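Long-range contacts in endolysin B (Mycobacterium phage D29, PDB 3HC7), which hydrolyses the ester junction between mycolic acids and the arabinogalactan-peptidoglycan of the mycobacterial host wall, helping to lyse the cell and release phage: residues A[45-50]-A[185-190]; A[83-88]-A[117-122]; A[130-135]-A[235-240]. All coordinates share one frame; numbering follows the deposited sequence.

Contact 1 of 3, residues A[45-50]-A[185-190]; sequences AAFPMW and RIVMKA
Met-49 and Trp-50 pass close beside the last turn of helix 179-189, with CA of Trp-50 only 5.1 Å from CA of Lys-189. Residues 45-48 are irregular and the chain then enters helix 50-70, whereas 185-189 is still helical and Ala-190 is where the other chain leaves helical geometry. One water sits between the backbones: Trp-50 N donates to it over 3.1 Å, and it lies at donating distance of Val-187 O (2.7 Å) and Ala-190 O (2.6 Å), with more acceptors nearby than it has protons. Val-187 O belongs to the last turn, where the helix is running out of its own N-H donors, so the water can help meet a need common at helix C-termini; Ala-190 O lies just beyond the helix. Phe-47 adds an apolar contact. With CG anti to the backbone N (chi1 -173°), its ring reaches toward the helix end; Val-187 O lies at the ring edge in its plane, while the CD1 corner meets Val-187 CG1 at 4.1 Å. The methyl of Ala-190 comes up obliquely near CE1. A cis peptide bond precedes Pro-48, whose CB then lies over the centre of one face of the Phe-47 ring. Deeper in, Met-49 SD touches Met-188 CG at 4.2 Å. Trp-50 brings its CB to 3.5 Å from Lys-189 O and its CE3 to 3.7 Å from Met-188 O, which lies at the ring edge near its plane; the indole then leads away. That indole lies on Ile-86 and Gln-90 of helix 83-96, which also receives Met-49 and Met-188. On another flank, Phe-47 and Val-187 pack against helix 212-230, and Ala-190 against helix 200-207, so the junction ties the start of helix 50-70 to these helices.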
loop_
_atom_site.group_PDB
_atom_site.type_symbol
_atom_site.label_atom_id
_atom_site.label_comp_id
_atom_site.label_asym_id
_atom_site.label_seq_id
_atom_site.Cartn_x
_atom_site.Cartn_y
_atom_site.Cartn_z
ATOM N N ALA A 45 -7.660 -1.009 -8.963
ATOM C CA ALA A 45 -7.321 -1.332 -10.350
ATOM C C ALA A 45 -5.823 -1.514 -10.553
ATOM O O ALA A 45 -5.021 -0.808 -9.955
ATOM C CB ALA A 45 -7.853 -0.252 -11.291
ATOM N N ALA A 46 -5.452 -2.463 -11.402
ATOM C CA ALA A 46 -4.043 -2.661 -11.761
ATOM C C ALA A 46 -3.503 -1.527 -12.640
ATOM O O ALA A 46 -2.327 -1.154 -12.541
ATOM C CB ALA A 46 -3.856 -4.005 -12.449
ATOM N N PHE A 47 -4.356 -0.982 -13.505
ATOM C CA PHE A 47 -3.958 0.129 -14.369
ATOM C C PHE A 47 -5.137 0.808 -15.037
ATOM O O PHE A 47 -5.960 0.137 -15.654
ATOM C CB PHE A 47 -2.981 -0.313 -15.457
ATOM C CG PHE A 47 -2.422 0.841 -16.243
ATOM C CD1 PHE A 47 -1.345 1.570 -15.754
ATOM C CD2 PHE A 47 -3.007 1.236 -17.436
ATOM C CE1 PHE A 47 -0.840 2.657 -16.459
ATOM C CE2 PHE A 47 -2.509 2.321 -18.146
ATOM C CZ PHE A 47 -1.425 3.034 -17.654
ATOM N N PRO A 48 -5.205 2.150 -14.946
ATOM C CA PRO A 48 -4.226 2.987 -14.234
ATOM C C PRO A 48 -4.411 2.865 -12.728
ATOM O O PRO A 48 -5.539 2.927 -12.233
ATOM C CB PRO A 48 -4.588 4.408 -14.674
ATOM C CG PRO A 48 -6.042 4.348 -14.978
ATOM C CD PRO A 48 -6.335 2.940 -15.470
ATOM N N MET A 49 -3.313 2.686 -12.010
ATOM C CA MET A 49 -3.373 2.477 -10.574
ATOM C C MET A 49 -3.541 3.779 -9.785
ATOM O O MET A 49 -4.350 3.843 -8.863
ATOM C CB MET A 49 -2.117 1.748 -10.098
ATOM C CG MET A 49 -2.142 1.364 -8.624
ATOM S SD MET A 49 -0.665 0.450 -8.144
ATOM C CE MET A 49 -0.898 -1.041 -9.130
ATOM N N TRP A 50 -2.781 4.814 -10.124
ATOM C CA TRP A 50 -2.811 5.997 -9.268
ATOM C C TRP A 50 -4.203 6.610 -9.074
ATOM O O TRP A 50 -4.561 6.966 -7.949
ATOM C CB TRP A 50 -1.765 7.061 -9.644
ATOM C CG TRP A 50 -1.487 7.917 -8.435
ATOM C CD1 TRP A 50 -2.004 9.152 -8.166
ATOM C CD2 TRP A 50 -0.688 7.558 -7.295
ATOM N NE1 TRP A 50 -1.551 9.596 -6.944
ATOM C CE2 TRP A 50 -0.743 8.638 -6.390
ATOM C CE3 TRP A 50 0.087 6.440 -6.963
ATOM C CZ2 TRP A 50 -0.058 8.630 -5.170
ATOM C CZ3 TRP A 50 0.766 6.431 -5.754
ATOM C CH2 TRP A 50 0.685 7.519 -4.867
ATOM N N ARG A 185 7.903 2.681 -11.794
ATOM C CA ARG A 185 7.323 3.810 -11.053
ATOM C C ARG A 185 6.385 4.585 -11.958
ATOM O O ARG A 185 5.326 5.019 -11.538
ATOM C CB ARG A 185 8.398 4.756 -10.510
ATOM C CG ARG A 185 8.740 4.537 -9.060
ATOM C CD ARG A 185 9.534 5.700 -8.485
ATOM N NE ARG A 185 10.716 5.992 -9.272
ATOM C CZ ARG A 185 11.910 5.462 -9.044
ATOM N NH1 ARG A 185 12.082 4.602 -8.051
ATOM N NH2 ARG A 185 12.932 5.793 -9.811
ATOM N N ILE A 186 6.770 4.750 -13.221
ATOM C CA ILE A 186 5.917 5.472 -14.151
ATOM C C ILE A 186 4.531 4.827 -14.246
ATOM O O ILE A 186 3.504 5.512 -14.154
ATOM C CB ILE A 186 6.577 5.564 -15.530
ATOM C CG1 ILE A 186 7.633 6.672 -15.494
ATOM C CG2 ILE A 186 5.534 5.829 -16.612
ATOM C CD1 ILE A 186 8.554 6.682 -16.676
ATOM N N VAL A 187 4.516 3.508 -14.422
ATOM C CA VAL A 187 3.272 2.750 -14.536
ATOM C C VAL A 187 2.378 2.923 -13.302
ATOM O O VAL A 187 1.168 3.161 -13.404
ATOM C CB VAL A 187 3.564 1.248 -14.802
ATOM C CG1 VAL A 187 2.356 0.399 -14.503
ATOM C CG2 VAL A 187 3.973 1.064 -16.234
ATOM N N MET A 188 2.979 2.836 -12.131
ATOM C CA MET A 188 2.218 3.001 -10.900
ATOM C C MET A 188 1.648 4.414 -10.677
ATOM O O MET A 188 0.588 4.560 -10.063
ATOM C CB MET A 188 3.049 2.564 -9.709
ATOM C CG MET A 188 3.236 1.062 -9.629
ATOM S SD MET A 188 4.314 0.632 -8.259
ATOM C CE MET A 188 3.751 1.798 -7.033
ATOM N N LYS A 189 2.333 5.444 -11.177
ATOM C CA LYS A 189 1.888 6.834 -10.971
ATOM C C LYS A 189 1.028 7.422 -12.097
ATOM O O LYS A 189 0.446 8.496 -11.945
ATOM C CB LYS A 189 3.106 7.740 -10.763
ATOM C CG LYS A 189 3.929 7.390 -9.542
ATOM C CD LYS A 189 5.347 7.908 -9.678
ATOM C CE LYS A 189 5.395 9.422 -9.823
ATOM N NZ LYS A 189 6.808 9.905 -9.859
ATOM N N ALA A 190 0.956 6.732 -13.233
ATOM C CA ALA A 190 0.342 7.301 -14.426
ATOM C C ALA A 190 -1.175 7.438 -14.304
ATOM O O ALA A 190 -1.821 6.638 -13.630
ATOM C CB ALA A 190 0.689 6.447 -15.650
HETATM O O HOH W 1 -1.234 4.301 -12.709
#

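Contact 2 of 3, residues A[83-88]-A[117-122]; sequences QGAIVV and GNPMRQ
The amide of Asn-118 lies between the methyl of Ala-85 and the backbone N of Met-120, which approach its two opposite faces. On the helix side Ala-85 CB is 3.5 Å from Asn-118 OD1, a plain van der Waals contact. On the other, Met-120 N donates to Asn-118 OD1 at 2.9 Å, coming from well above the carbonyl plane (67° out of it) and not along a lone pair. With CG anti to the backbone N (chi1 -173°) and chi2 near 11°, OD1 meets the N of Met-120, two residues on: an Asx turn. The far end of the amide is held too, because ND2 hydrogen-bonds to Asp-160 OD2, so the group has little freedom to flip. The proline that follows presents its ring to Ile-86, crossing that side chain at about a right angle. Their closest atoms, Ile-86 CG1 and Pro-119 CG, are 3.5 Å apart, tighter than ordinary carbon contact; Ile-86 CD1 adds a second touch on Pro-119 CG at 3.7 Å. Met-120 lays SD 3.8 Å from Ile-86 O and also meets CG2 of the same residue. A backbone bond from Arg-121 N to Asn-118 O, 2.9 Å long, closes a type I beta turn over Asn-118 to Arg-121, so the Asx turn and the beta turn share their first residue. Every residue that touches is buried, near the centre of the chain. Helix 83-96 starts directly after the catalytic Ser-82, in a stretch that fits the GxSxG nucleophile elbow, and the turn follows strand 110-116 with Gly-117 close to the probable active-site Asp-166. This pairing of the helix after the nucleophile with the loop after the next strand is in keeping with an alpha/beta-hydrolase core.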
loop_
_atom_site.group_PDB
_atom_site.type_symbol
_atom_site.label_atom_id
_atom_site.label_comp_id
_atom_site.label_asym_id
_atom_site.label_seq_id
_atom_site.Cartn_x
_atom_site.Cartn_y
_atom_site.Cartn_z
ATOM N N GLN A 83 -1.462 -2.203 -3.398
ATOM C CA GLN A 83 -2.059 -0.899 -3.696
ATOM C C GLN A 83 -2.715 -0.336 -2.427
ATOM O O GLN A 83 -2.706 0.876 -2.179
ATOM C CB GLN A 83 -3.074 -0.994 -4.838
ATOM C CG GLN A 83 -3.768 0.333 -5.139
ATOM C CD GLN A 83 -4.736 0.250 -6.316
ATOM O OE1 GLN A 83 -5.583 1.125 -6.496
ATOM N NE2 GLN A 83 -4.613 -0.800 -7.121
ATOM N N GLY A 84 -3.268 -1.233 -1.616
ATOM C CA GLY A 84 -3.888 -0.860 -0.358
ATOM C C GLY A 84 -2.895 -0.260 0.619
ATOM O O GLY A 84 -3.254 0.601 1.424
ATOM N N ALA A 85 -1.645 -0.715 0.550
ATOM C CA ALA A 85 -0.583 -0.183 1.401
ATOM C C ALA A 85 -0.244 1.240 0.986
ATOM O O ALA A 85 0.059 2.084 1.829
ATOM C CB ALA A 85 0.650 -1.060 1.329
ATOM N N ILE A 86 -0.280 1.510 -0.314
ATOM C CA ILE A 86 -0.089 2.884 -0.781
ATOM C C ILE A 86 -1.186 3.798 -0.220
ATOM O O ILE A 86 -0.896 4.899 0.261
ATOM C CB ILE A 86 -0.093 2.999 -2.321
ATOM C CG1 ILE A 86 0.935 2.061 -2.957
ATOM C CG2 ILE A 86 0.195 4.443 -2.758
ATOM C CD1 ILE A 86 0.845 2.033 -4.501
ATOM N N VAL A 87 -2.441 3.347 -0.288
ATOM C CA VAL A 87 -3.551 4.142 0.231
ATOM C C VAL A 87 -3.332 4.480 1.705
ATOM O O VAL A 87 -3.392 5.646 2.093
ATOM C CB VAL A 87 -4.923 3.438 0.054
ATOM C CG1 VAL A 87 -6.027 4.193 0.836
ATOM C CG2 VAL A 87 -5.282 3.319 -1.425
ATOM N N VAL A 88 -3.077 3.463 2.524
ATOM C CA VAL A 88 -2.864 3.684 3.959
ATOM C C VAL A 88 -1.628 4.555 4.195
ATOM O O VAL A 88 -1.625 5.424 5.070
ATOM C CB VAL A 88 -2.717 2.357 4.741
ATOM C CG1 VAL A 88 -2.326 2.623 6.199
ATOM C CG2 VAL A 88 -4.011 1.543 4.684
ATOM N N GLY A 117 3.350 -5.864 1.581
ATOM C CA GLY A 117 3.783 -5.544 0.225
ATOM C C GLY A 117 3.682 -4.067 -0.139
ATOM O O GLY A 117 3.000 -3.708 -1.099
ATOM N N ASN A 118 4.401 -3.232 0.607
ATOM C CA ASN A 118 4.234 -1.773 0.600
ATOM C C ASN A 118 5.160 -0.982 -0.350
ATOM O O ASN A 118 6.362 -0.853 -0.101
ATOM C CB ASN A 118 4.409 -1.266 2.045
ATOM C CG ASN A 118 4.099 0.206 2.196
ATOM O OD1 ASN A 118 3.564 0.832 1.287
ATOM N ND2 ASN A 118 4.436 0.767 3.352
ATOM N N PRO A 119 4.597 -0.421 -1.435
ATOM C CA PRO A 119 5.424 0.367 -2.358
ATOM C C PRO A 119 5.983 1.645 -1.732
ATOM O O PRO A 119 6.866 2.266 -2.322
ATOM C CB PRO A 119 4.457 0.707 -3.496
ATOM C CG PRO A 119 3.411 -0.358 -3.434
ATOM C CD PRO A 119 3.243 -0.646 -1.965
ATOM N N MET A 120 5.484 2.031 -0.560
ATOM C CA MET A 120 6.022 3.183 0.153
ATOM C C MET A 120 6.822 2.742 1.361
ATOM O O MET A 120 7.074 3.542 2.263
ATOM C CB MET A 120 4.898 4.090 0.668
ATOM C CG MET A 120 4.165 4.898 -0.382
ATOM S SD MET A 120 2.784 5.796 0.380
ATOM C CE MET A 120 3.652 7.004 1.381
ATOM N N ARG A 121 7.196 1.472 1.416
ATOM C CA ARG A 121 7.872 0.973 2.610
ATOM C C ARG A 121 9.156 1.752 2.914
ATOM O O ARG A 121 10.011 1.923 2.048
ATOM C CB ARG A 121 8.164 -0.521 2.505
ATOM C CG ARG A 121 8.741 -1.105 3.782
ATOM C CD ARG A 121 8.922 -2.606 3.683
ATOM N NE ARG A 121 9.984 -2.966 2.746
ATOM C CZ ARG A 121 11.281 -2.942 3.042
ATOM N NH1 ARG A 121 11.688 -2.568 4.249
ATOM N NH2 ARG A 121 12.173 -3.288 2.129
ATOM N N GLN A 122 9.267 2.224 4.153
ATOM C CA GLN A 122 10.424 2.989 4.608
ATOM C C GLN A 122 11.694 2.157 4.467
ATOM O O GLN A 122 11.651 0.929 4.574
ATOM C CB GLN A 122 10.218 3.414 6.070
ATOM C CG GLN A 122 11.470 3.904 6.790
ATOM C CD GLN A 122 11.181 4.373 8.206
ATOM O OE1 GLN A 122 10.120 4.932 8.482
ATOM N NE2 GLN A 122 12.127 4.148 9.110
#

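Contact 3 of 3, residues A[130-135]-A[235-240]; sequences EWIHPV and GDKWPH
His-133 and Lys-237 are joined by the one hydrogen bond across this surface contact: His-133 NE2 donates to Lys-237 O at 3.0 Å, nearly straight at 170°. The oxygen lies in the plane of the imidazole, but the nitrogen stands above the plane of the carbonyl it grips. With chi1 at -76°, CG is anti to the carbonyl carbon, and the ring reaches across to the other loop. Pro-239 CA then sits over one face, 3.7 Å from the ring centroid of His-133, a CH-pi contact displaced toward the rim; the proline CB adds a touch on CE1 at 3.8 Å. At the in-plane edge of the same imidazole lies Trp-131 CE3, so the histidine is fixed in rotation by its bond and bounded by neighbours. Next along the chain from Pro-239 comes His-240, the catalytic histidine, which in alpha/beta hydrolases rides on a loop toward the C-terminal end of the domain. Pro-239 itself lies near Asp-166, and its carbonyl accepts from ND1 of His-163, whose ring also meets that of His-133. Trp-131 brings the far edge of its indole to the second loop, CZ2 being 3.5 Å from Asp-236 O, which lies in the plane of the ring. Ile-132 places its CG1 between the backbone N and the carbonyl carbon (chi1 68°), a sterically cramped setting that sets CG1 over the centre of one indole face. From there the extended branch carries CD1 against Lys-237 CB at 3.6 Å, the two side chains crossing at about a right angle. The lysine runs out straight and then bends at its last torsion, where NZ forms a salt bridge to Asp-236 OD1 at 3.3 Å, its hydrogen bond weak.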
loop_
_atom_site.group_PDB
_atom_site.type_symbol
_atom_site.label_atom_id
_atom_site.label_comp_id
_atom_site.label_asym_id
_atom_site.label_seq_id
_atom_site.Cartn_x
_atom_site.Cartn_y
_atom_site.Cartn_z
ATOM N N GLU A 130 6.544 -14.795 9.253
ATOM C CA GLU A 130 6.680 -16.120 9.844
ATOM C C GLU A 130 6.101 -17.166 8.906
ATOM O O GLU A 130 5.127 -17.845 9.230
ATOM C CB GLU A 130 5.982 -16.167 11.209
ATOM C CG GLU A 130 6.526 -15.153 12.211
ATOM C CD GLU A 130 5.694 -15.057 13.481
ATOM O OE1 GLU A 130 5.020 -16.047 13.844
ATOM O OE2 GLU A 130 5.716 -13.982 14.120
ATOM N N TRP A 131 6.715 -17.292 7.738
ATOM C CA TRP A 131 6.165 -18.114 6.675
ATOM C C TRP A 131 7.309 -18.634 5.815
ATOM O O TRP A 131 8.437 -18.759 6.288
ATOM C CB TRP A 131 5.173 -17.284 5.856
ATOM C CG TRP A 131 4.355 -18.057 4.873
ATOM C CD1 TRP A 131 3.792 -19.285 5.054
ATOM C CD2 TRP A 131 3.977 -17.631 3.557
ATOM N NE1 TRP A 131 3.101 -19.660 3.924
ATOM C CE2 TRP A 131 3.199 -18.660 2.992
ATOM C CE3 TRP A 131 4.227 -16.480 2.800
ATOM C CZ2 TRP A 131 2.669 -18.573 1.702
ATOM C CZ3 TRP A 131 3.702 -16.394 1.521
ATOM C CH2 TRP A 131 2.931 -17.435 0.985
ATOM N N ILE A 132 7.025 -18.923 4.551
ATOM C CA ILE A 132 7.998 -19.594 3.699
ATOM C C ILE A 132 8.915 -18.629 2.948
ATOM O O ILE A 132 9.768 -19.055 2.165
ATOM C CB ILE A 132 7.302 -20.544 2.700
ATOM C CG1 ILE A 132 6.494 -19.758 1.666
ATOM C CG2 ILE A 132 6.408 -21.528 3.443
ATOM C CD1 ILE A 132 5.835 -20.641 0.613
ATOM N N HIS A 133 8.747 -17.336 3.198
ATOM C CA HIS A 133 9.553 -16.328 2.518
ATOM C C HIS A 133 10.423 -15.501 3.460
ATOM O O HIS A 133 9.987 -15.117 4.547
ATOM C CB HIS A 133 8.668 -15.419 1.658
ATOM C CG HIS A 133 8.221 -16.057 0.382
ATOM N ND1 HIS A 133 9.055 -16.204 -0.706
ATOM C CD2 HIS A 133 7.035 -16.604 0.022
ATOM C CE1 HIS A 133 8.402 -16.810 -1.681
ATOM N NE2 HIS A 133 7.173 -17.063 -1.265
ATOM N N PRO A 134 11.662 -15.217 3.030
ATOM C CA PRO A 134 12.625 -14.435 3.811
ATOM C C PRO A 134 12.243 -12.958 3.844
ATOM O O PRO A 134 11.875 -12.395 2.816
ATOM C CB PRO A 134 13.931 -14.622 3.042
ATOM C CG PRO A 134 13.514 -14.910 1.636
ATOM C CD PRO A 134 12.166 -15.559 1.687
ATOM N N VAL A 135 12.324 -12.344 5.017
ATOM C CA VAL A 135 12.009 -10.931 5.150
ATOM C C VAL A 135 12.901 -10.116 4.214
ATOM O O VAL A 135 14.012 -10.533 3.891
ATOM C CB VAL A 135 12.190 -10.454 6.604
ATOM C CG1 VAL A 135 13.654 -10.526 7.004
ATOM C CG2 VAL A 135 11.638 -9.042 6.781
ATOM N N GLY A 235 -0.817 -20.080 -7.903
ATOM C CA GLY A 235 -0.586 -20.706 -6.609
ATOM C C GLY A 235 -0.696 -19.744 -5.435
ATOM O O GLY A 235 -0.870 -18.536 -5.614
ATOM N N ASP A 236 -0.589 -20.280 -4.224
ATOM C CA ASP A 236 -0.724 -19.467 -3.020
ATOM C C ASP A 236 0.592 -19.335 -2.258
ATOM O O ASP A 236 0.598 -19.022 -1.065
ATOM C CB ASP A 236 -1.821 -20.030 -2.102
ATOM C CG ASP A 236 -1.458 -21.381 -1.503
ATOM O OD1 ASP A 236 -0.292 -21.807 -1.627
ATOM O OD2 ASP A 236 -2.345 -22.020 -0.898
ATOM N N LYS A 237 1.704 -19.566 -2.948
ATOM C CA LYS A 237 3.011 -19.511 -2.302
ATOM C C LYS A 237 3.997 -18.550 -2.984
ATOM O O LYS A 237 5.209 -18.703 -2.856
ATOM C CB LYS A 237 3.601 -20.919 -2.186
ATOM C CG LYS A 237 2.656 -21.902 -1.504
ATOM C CD LYS A 237 3.369 -23.142 -1.006
ATOM C CE LYS A 237 2.384 -24.125 -0.383
ATOM N NZ LYS A 237 1.384 -24.606 -1.379
ATOM N N TRP A 238 3.468 -17.559 -3.695
ATOM C CA TRP A 238 4.297 -16.531 -4.315
ATOM C C TRP A 238 4.818 -15.525 -3.281
ATOM O O TRP A 238 4.250 -15.394 -2.196
ATOM C CB TRP A 238 3.506 -15.815 -5.410
ATOM C CG TRP A 238 3.235 -16.689 -6.592
ATOM C CD1 TRP A 238 2.546 -17.871 -6.602
ATOM C CD2 TRP A 238 3.643 -16.451 -7.945
ATOM N NE1 TRP A 238 2.508 -18.383 -7.882
ATOM C CE2 TRP A 238 3.175 -17.529 -8.721
ATOM C CE3 TRP A 238 4.368 -15.432 -8.572
ATOM C CZ2 TRP A 238 3.400 -17.614 -10.090
ATOM C CZ3 TRP A 238 4.589 -15.517 -9.931
ATOM C CH2 TRP A 238 4.107 -16.600 -10.676
ATOM N N PRO A 239 5.910 -14.814 -3.615
ATOM C CA PRO A 239 6.538 -13.827 -2.723
ATOM C C PRO A 239 5.700 -12.561 -2.490
ATOM O O PRO A 239 5.888 -11.879 -1.478
ATOM C CB PRO A 239 7.829 -13.467 -3.470
ATOM C CG PRO A 239 7.524 -13.790 -4.907
ATOM C CD PRO A 239 6.742 -15.058 -4.807
ATOM N N HIS A 240 4.798 -12.242 -3.414
ATOM C CA HIS A 240 3.961 -11.056 -3.257
ATOM C C HIS A 240 2.764 -11.345 -2.353
ATOM O O HIS A 240 1.926 -10.476 -2.132
ATOM C CB HIS A 240 3.479 -10.552 -4.621
ATOM C CG HIS A 240 2.687 -11.567 -5.385
ATOM N ND1 HIS A 240 1.330 -11.454 -5.588
ATOM C CD2 HIS A 240 3.060 -12.728 -5.973
ATOM C CE1 HIS A 240 0.901 -12.493 -6.283
ATOM N NE2 HIS A 240 1.931 -13.283 -6.527
#

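Contact 2 is the core contact, with all its touching residues buried; contact 1 is partly buried and contact 3 lies on the surface. Contacts 1 and 2 adjoin: Gln-83 probably bonds to the carbonyl of Ala-45, Trp-50 packs on Ile-86, and Met-188 reaches Pro-119, so helix 83-96 forms part of contact 2 and packs against contact 1. Contact 3 touches neither, its centre about 18 Å from that of contact 2 and about 24 Å from that of contact 1. Across its two segments contact 2 is purely van der Waals, contact 1 adds a bridging water, and contact 3 a direct histidine-carbonyl bond. Contacts 2 and 3 neighbour the catalytic serine and contain the catalytic histidine, respectively.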